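Local coordinates for protein cellulosomal scaffoldin (Acetivibrio cellulolyticus, PDB 3ZQW) that probably binds cellulose, serving as the family 3b carbohydrate-binding module of a larger secreted protein whose other parts include a family 9 glycosidase domain, at residues Asn5-Phe10 / Tyr133-Lys138; Phe57-Ser62 / Ile104-Arg109. All blocks are in the same frame, centred on the assembly; numbering follows the deposited sequence.

Both contacts lie in one antiparallel sheet of the cellulose-binding module, at its opposite edges. Contact 2 pairs the outermost strand 55-61 with strand 103-112; strand 24-30 and then strand 6-12 follow across the sheet, and contact 1 adds the short strand 134-135 beyond them. Their centres are about 15 Å apart. Along the chain, contact 2 is nested inside the long excursion between the segments of contact 1, so the start and late part of the module meet at one edge of the sheet. Across the intervening strands the contacts still touch: Tyr133 OH lies 2.6 Å from Glu105 OE1, probably a hydrogen bond that spans the sheet surface.

Contact 1: Asn5-Phe10 / Tyr133-Lys138; sequences NLKVEF and YTSWDK
Tyr133 meets the first strand through its CB, which lies 3.7 Å from Glu9 OE2, the tyrosine side chain crossing that of Glu9 at about a right angle. With CG anti to its carbonyl carbon (chi1 -70°), the ring runs back past the Glu9-Phe10 peptide, and Phe10 N sits at the ring's edge, near its plane. With its hydroxyl bonded to Glu105, the ring also meets Phe11 edge-to-face.

Thr134 makes the true backbone pairing. Phe10 N donates to Thr134 O at 2.9 Å, and Thr134 N returns a longer bond to Phe10 O at 3.2 Å. The same Thr134 O also takes a CA-H...O contact from Glu9 CA at 3.2 Å. This is an antiparallel hydrogen-bonded pair, and it adds a short, weakly bonded edge strand to one sheet of the beta sandwich of a CBM3 module; the chain then veers away from strand 6-12 instead of following it.

Ser135 has its hydroxyl on the Glu9 side. In the conformer described here, a water joins Ser135 OG to Glu9, donating to Glu9 OE2 over 2.8 Å. The other carboxylate oxygen, Glu9 OE1, is held by a salt bridge to Arg27 on the adjoining strand.

Trp136 points toward the first strand and meets Phe10. Its CD1 comes within 3.5 Å of Phe10 CD2; the planes are nearly parallel, 14° apart, but slid so far that the rings barely overlap. Ser125 O takes the indole N-H, fixing the ring's rotation, and Lys138 CB packs over one indole face toward the rim. From there Lys138 NZ folds back to Asp137 OD1, a salt bridge of 2.8 Å.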
loop_
_atom_site.group_PDB
_atom_site.type_symbol
_atom_site.label_atom_id
_atom_site.label_comp_id
_atom_site.label_asym_id
_atom_site.label_seq_id
_atom_site.Cartn_x
_atom_site.Cartn_y
_atom_site.Cartn_z
ATOM N N ASN A 5 -13.134 -10.834 1.942
ATOM C CA ASN A 5 -12.314 -11.816 1.263
ATOM C C ASN A 5 -11.359 -11.120 0.333
ATOM O O ASN A 5 -11.392 -11.360 -0.878
ATOM C CB ASN A 5 -13.157 -12.823 0.479
ATOM C CG ASN A 5 -13.879 -13.827 1.366
ATOM O OD1 ASN A 5 -13.409 -14.178 2.444
ATOM N ND2 ASN A 5 -15.019 -14.302 0.900
ATOM N N LEU A 6 -10.518 -10.261 0.902
ATOM C CA LEU A 6 -9.508 -9.562 0.127
ATOM C C LEU A 6 -8.138 -10.077 0.547
ATOM O O LEU A 6 -7.671 -9.807 1.656
ATOM C CB LEU A 6 -9.587 -8.049 0.345
ATOM C CG LEU A 6 -8.769 -7.279 -0.682
ATOM C CD1 LEU A 6 -9.473 -7.311 -2.036
ATOM C CD2 LEU A 6 -8.549 -5.853 -0.188
ATOM N N LYS A 7 -7.511 -10.844 -0.336
ATOM C CA LYS A 7 -6.147 -11.298 -0.131
ATOM C C LYS A 7 -5.203 -10.224 -0.655
ATOM O O LYS A 7 -5.419 -9.659 -1.729
ATOM C CB LYS A 7 -5.928 -12.611 -0.874
ATOM C CG LYS A 7 -4.506 -13.144 -0.819
ATOM C CD LYS A 7 -4.430 -14.536 -1.415
ATOM C CE LYS A 7 -3.443 -14.588 -2.575
ATOM N NZ LYS A 7 -3.416 -15.896 -3.298
ATOM N N VAL A 8 -4.157 -9.940 0.111
ATOM C CA VAL A 8 -3.235 -8.876 -0.217
ATOM C C VAL A 8 -1.851 -9.470 -0.366
ATOM O O VAL A 8 -1.362 -10.148 0.527
ATOM C CB VAL A 8 -3.236 -7.788 0.878
ATOM C CG1 VAL A 8 -2.283 -6.673 0.499
ATOM C CG2 VAL A 8 -4.648 -7.264 1.105
ATOM N N GLU A 9 -1.246 -9.252 -1.521
ATOM C CA GLU A 9 0.125 -9.624 -1.794
ATOM C C GLU A 9 0.898 -8.338 -2.108
ATOM O O GLU A 9 0.305 -7.322 -2.503
ATOM C CB GLU A 9 0.214 -10.561 -2.985
ATOM C CG GLU A 9 -0.483 -11.895 -2.821
ATOM C CD GLU A 9 -0.586 -12.560 -4.169
ATOM O OE1 GLU A 9 -1.545 -12.262 -4.894
ATOM O OE2 GLU A 9 0.339 -13.303 -4.546
ATOM N N PHE A 10 2.215 -8.399 -1.966
ATOM C CA PHE A 10 3.018 -7.198 -2.021
ATOM C C PHE A 10 4.449 -7.508 -2.416
ATOM O O PHE A 10 4.968 -8.562 -2.057
ATOM C CB PHE A 10 3.019 -6.540 -0.628
ATOM C CG PHE A 10 3.752 -5.227 -0.603
ATOM C CD1 PHE A 10 3.144 -4.073 -1.051
ATOM C CD2 PHE A 10 5.070 -5.163 -0.189
ATOM C CE1 PHE A 10 3.837 -2.888 -1.116
ATOM C CE2 PHE A 10 5.759 -3.973 -0.254
ATOM C CZ PHE A 10 5.129 -2.850 -0.718
ATOM N N TYR A 133 5.138 -10.823 -6.156
ATOM C CA TYR A 133 4.087 -10.740 -5.149
ATOM C C TYR A 133 4.173 -11.871 -4.131
ATOM O O TYR A 133 4.249 -13.043 -4.486
ATOM C CB TYR A 133 2.729 -10.756 -5.814
ATOM C CG TYR A 133 2.459 -9.483 -6.579
ATOM C CD1 TYR A 133 2.352 -8.277 -5.913
ATOM C CD2 TYR A 133 2.340 -9.470 -7.965
ATOM C CE1 TYR A 133 2.128 -7.109 -6.582
ATOM C CE2 TYR A 133 2.110 -8.280 -8.651
ATOM C CZ TYR A 133 2.009 -7.094 -7.942
ATOM O OH TYR A 133 1.786 -5.878 -8.564
ATOM N N THR A 134 4.021 -11.475 -2.882
ATOM C CA THR A 134 4.116 -12.393 -1.778
ATOM C C THR A 134 3.118 -11.979 -0.707
ATOM O O THR A 134 2.876 -10.790 -0.520
ATOM C CB THR A 134 5.546 -12.371 -1.306
ATOM O OG1 THR A 134 6.383 -12.579 -2.446
ATOM C CG2 THR A 134 5.791 -13.460 -0.316
ATOM N N SER A 135 2.527 -12.959 -0.027
ATOM C CA SER A 135 1.568 -12.681 1.030
ATOM C C SER A 135 2.335 -12.127 2.245
ATOM O O SER A 135 3.110 -12.823 2.937
ATOM C CB SER A 135 0.745 -13.936 1.330
ATOM O OG SER A 135 0.059 -14.380 0.160
ATOM N N TRP A 136 2.098 -10.845 2.473
ATOM C CA TRP A 136 2.919 -9.994 3.302
ATOM C C TRP A 136 2.034 -9.345 4.344
ATOM O O TRP A 136 1.186 -8.506 4.029
ATOM C CB TRP A 136 3.596 -8.948 2.405
ATOM C CG TRP A 136 4.642 -8.090 3.002
ATOM C CD1 TRP A 136 4.662 -6.718 2.974
ATOM C CD2 TRP A 136 5.882 -8.492 3.606
ATOM N NE1 TRP A 136 5.827 -6.255 3.516
ATOM C CE2 TRP A 136 6.584 -7.314 3.924
ATOM C CE3 TRP A 136 6.480 -9.731 3.891
ATOM C CZ2 TRP A 136 7.829 -7.331 4.528
ATOM C CZ3 TRP A 136 7.723 -9.741 4.505
ATOM C CH2 TRP A 136 8.378 -8.551 4.818
ATOM N N ASP A 137 2.259 -9.709 5.601
ATOM C CA ASP A 137 1.431 -9.222 6.691
ATOM C C ASP A 137 1.937 -7.912 7.293
ATOM O O ASP A 137 1.352 -7.397 8.238
ATOM C CB ASP A 137 1.221 -10.292 7.776
ATOM C CG ASP A 137 2.464 -10.599 8.566
ATOM O OD1 ASP A 137 3.501 -9.930 8.368
ATOM O OD2 ASP A 137 2.383 -11.526 9.408
ATOM N N LYS A 138 2.969 -7.324 6.682
ATOM C CA LYS A 138 3.539 -6.070 7.163
ATOM C C LYS A 138 3.035 -4.854 6.386
ATOM O O LYS A 138 3.432 -3.734 6.687
ATOM C CB LYS A 138 5.066 -6.113 7.132
ATOM C CG LYS A 138 5.668 -7.251 7.915
ATOM C CD LYS A 138 5.215 -7.252 9.340
ATOM C CE LYS A 138 5.909 -8.361 10.162
ATOM N NZ LYS A 138 5.015 -9.425 10.710
HETATM O O HOH W 1 0.601 -8.794 1.341
HETATM O O HOH W 2 1.367 -14.773 -2.392
#

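Contact 2: Phe57-Ser62 / Ile104-Arg109; sequences FWCDWS and IEVQGR
Gln107 O is gripped by two successive backbone amides: Asp60 N donates to it at 2.9 Å, Trp61 N more weakly at 3.3 Å. Two residues facing one is a classic beta bulge, shifting the register between the Cys59-Gly108 and Trp61-Gln107 pairs. At the bulge the Asp60 side chain is directed at the partner strand, where Arg109 takes it side-on with two nitrogens. Arg109 NE reaches Asp60 OD2 at 2.8 Å and Arg109 NH2 reaches Asp60 OD1 at 2.9 Å, each on a syn lone pair, with carboxylate and guanidinium only 4° from coplanar. The bend in the arginine chain (chi3 -67°) brings the group round to this position. A water adds a third grip on the carboxylate, donating to Asp60 OD2 at 2.7 Å and accepting from Gln107 NE2, whose OE1 takes a bond from Lys25 NZ.

The guanidinium is layered against the Trp58 indole, 9° between planes and displaced so that Arg109 NH1 lies 3.5 Å from Trp58 CE3. A flat Asp-Arg pair is part of the planar strip with which CBM3 relatives meet crystalline cellulose, consistent with a similar role here. In the conformer described, Trp61 brings CZ3 to 3.4 Å from Glu105 CB; the glutamate carboxylate, also held by the Tyr133 hydroxyl, has its carbon at the ring's edge.

Past the bulge, Ser62 OG donates to Glu105 O in the carbonyl plane. Strand 55-61 is outermost in its sheet; strand 103-112 is bonded to strand 24-30 on its other flank, while Phe57, Cys59 and Val106 pack inward on strands 69-80 and 83-91 of the facing sheet.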
loop_
_atom_site.group_PDB
_atom_site.type_symbol
_atom_site.label_atom_id
_atom_site.label_comp_id
_atom_site.label_asym_id
_atom_site.label_seq_id
_atom_site.Cartn_x
_atom_site.Cartn_y
_atom_site.Cartn_z
ATOM N N PHE A 57 2.481 10.651 -3.557
ATOM C CA PHE A 57 2.276 9.319 -4.118
ATOM C C PHE A 57 1.722 9.447 -5.524
ATOM O O PHE A 57 0.811 10.233 -5.775
ATOM C CB PHE A 57 1.272 8.548 -3.246
ATOM C CG PHE A 57 0.854 7.214 -3.818
ATOM C CD1 PHE A 57 1.665 6.105 -3.679
ATOM C CD2 PHE A 57 -0.333 7.072 -4.508
ATOM C CE1 PHE A 57 1.294 4.880 -4.210
ATOM C CE2 PHE A 57 -0.711 5.845 -5.021
ATOM C CZ PHE A 57 0.103 4.766 -4.885
ATOM N N TRP A 58 2.250 8.617 -6.417
ATOM C CA TRP A 58 1.716 8.464 -7.761
ATOM C C TRP A 58 1.366 7.005 -7.972
ATOM O O TRP A 58 2.187 6.137 -7.726
ATOM C CB TRP A 58 2.756 8.879 -8.806
ATOM C CG TRP A 58 3.270 10.261 -8.663
ATOM C CD1 TRP A 58 2.735 11.407 -9.178
ATOM C CD2 TRP A 58 4.466 10.657 -7.979
ATOM N NE1 TRP A 58 3.521 12.487 -8.838
ATOM C CE2 TRP A 58 4.580 12.050 -8.097
ATOM C CE3 TRP A 58 5.440 9.970 -7.247
ATOM C CZ2 TRP A 58 5.643 12.766 -7.542
ATOM C CZ3 TRP A 58 6.483 10.684 -6.679
ATOM C CH2 TRP A 58 6.581 12.068 -6.841
ATOM N N CYS A 59 0.169 6.744 -8.478
ATOM C CA CYS A 59 -0.153 5.424 -9.001
ATOM C C CYS A 59 0.185 5.446 -10.479
ATOM O O CYS A 59 -0.398 6.216 -11.242
ATOM C CB CYS A 59 -1.614 5.061 -8.780
ATOM S SG CYS A 59 -2.003 3.431 -9.480
ATOM N N ASP A 60 1.176 4.667 -10.887
ATOM C CA ASP A 60 1.540 4.595 -12.300
ATOM C C ASP A 60 0.639 3.688 -13.092
ATOM O O ASP A 60 0.386 3.939 -14.269
ATOM C CB ASP A 60 2.994 4.170 -12.432
ATOM C CG ASP A 60 3.943 5.153 -11.789
ATOM O OD1 ASP A 60 3.753 6.381 -11.934
ATOM O OD2 ASP A 60 4.882 4.706 -11.126
ATOM N N TRP A 61 0.132 2.645 -12.456
ATOM C CA TRP A 61 -0.695 1.694 -13.170
ATOM C C TRP A 61 -1.561 0.887 -12.221
ATOM O O TRP A 61 -1.080 0.356 -11.207
ATOM C CB TRP A 61 0.176 0.757 -14.018
ATOM C CG TRP A 61 -0.619 -0.374 -14.568
ATOM C CD1 TRP A 61 -1.586 -0.319 -15.535
ATOM C CD2 TRP A 61 -0.537 -1.735 -14.160
ATOM N NE1 TRP A 61 -2.108 -1.567 -15.745
ATOM C CE2 TRP A 61 -1.479 -2.457 -14.913
ATOM C CE3 TRP A 61 0.247 -2.417 -13.223
ATOM C CZ2 TRP A 61 -1.665 -3.832 -14.754
ATOM C CZ3 TRP A 61 0.068 -3.776 -13.072
ATOM C CH2 TRP A 61 -0.880 -4.468 -13.825
ATOM N N SER A 62 -2.838 0.780 -12.590
ATOM C CA SER A 62 -3.735 -0.203 -12.028
ATOM C C SER A 62 -4.803 -0.466 -13.070
ATOM O O SER A 62 -5.235 0.464 -13.735
ATOM C CB SER A 62 -4.401 0.308 -10.749
ATOM O OG SER A 62 -5.288 -0.656 -10.214
ATOM N N ILE A 104 -6.475 -7.484 -8.970
ATOM C CA ILE A 104 -5.910 -6.297 -9.587
ATOM C C ILE A 104 -4.578 -5.966 -8.947
ATOM O O ILE A 104 -4.370 -6.171 -7.751
ATOM C CB ILE A 104 -6.837 -5.078 -9.466
ATOM C CG1 ILE A 104 -7.138 -4.753 -8.011
ATOM C CG2 ILE A 104 -8.115 -5.277 -10.297
ATOM C CD1 ILE A 104 -7.806 -3.401 -7.796
ATOM N N GLU A 105 -3.695 -5.384 -9.745
ATOM C CA GLU A 105 -2.452 -4.814 -9.254
ATOM C C GLU A 105 -2.631 -3.325 -9.011
ATOM O O GLU A 105 -3.403 -2.664 -9.703
ATOM C CB GLU A 105 -1.323 -5.039 -10.268
ATOM C CG GLU A 105 -0.980 -6.529 -10.445
ATOM C CD GLU A 105 0.256 -6.823 -11.293
ATOM O OE1 GLU A 105 1.321 -6.205 -11.090
ATOM O OE2 GLU A 105 0.158 -7.736 -12.152
ATOM N N VAL A 106 -1.867 -2.807 -8.055
ATOM C CA VAL A 106 -1.774 -1.390 -7.794
ATOM C C VAL A 106 -0.283 -1.067 -7.659
ATOM O O VAL A 106 0.359 -1.502 -6.719
ATOM C CB VAL A 106 -2.516 -1.021 -6.515
ATOM C CG1 VAL A 106 -2.401 0.450 -6.261
ATOM C CG2 VAL A 106 -3.987 -1.459 -6.608
ATOM N N GLN A 107 0.251 -0.336 -8.640
ATOM C CA GLN A 107 1.687 -0.086 -8.737
ATOM C C GLN A 107 1.937 1.401 -8.618
ATOM O O GLN A 107 1.412 2.185 -9.397
ATOM C CB GLN A 107 2.196 -0.605 -10.079
ATOM C CG GLN A 107 3.646 -0.317 -10.336
ATOM C CD GLN A 107 4.142 -1.105 -11.532
ATOM O OE1 GLN A 107 3.864 -2.294 -11.638
ATOM N NE2 GLN A 107 4.854 -0.455 -12.442
ATOM N N GLY A 108 2.755 1.810 -7.681
ATOM C CA GLY A 108 3.053 3.223 -7.599
ATOM C C GLY A 108 4.339 3.480 -6.880
ATOM O O GLY A 108 5.139 2.586 -6.628
ATOM N N ARG A 109 4.544 4.763 -6.622
ATOM C CA ARG A 109 5.794 5.293 -6.121
ATOM C C ARG A 109 5.484 6.457 -5.218
ATOM O O ARG A 109 4.491 7.150 -5.414
ATOM C CB ARG A 109 6.713 5.869 -7.264
ATOM C CG ARG A 109 7.188 4.849 -8.272
ATOM C CD ARG A 109 7.845 5.592 -9.430
ATOM N NE ARG A 109 6.859 6.371 -10.162
ATOM C CZ ARG A 109 6.733 7.696 -10.185
ATOM N NH1 ARG A 109 7.625 8.502 -9.610
ATOM N NH2 ARG A 109 5.690 8.219 -10.805
HETATM O O HOH W 3 5.752 2.189 -11.608
#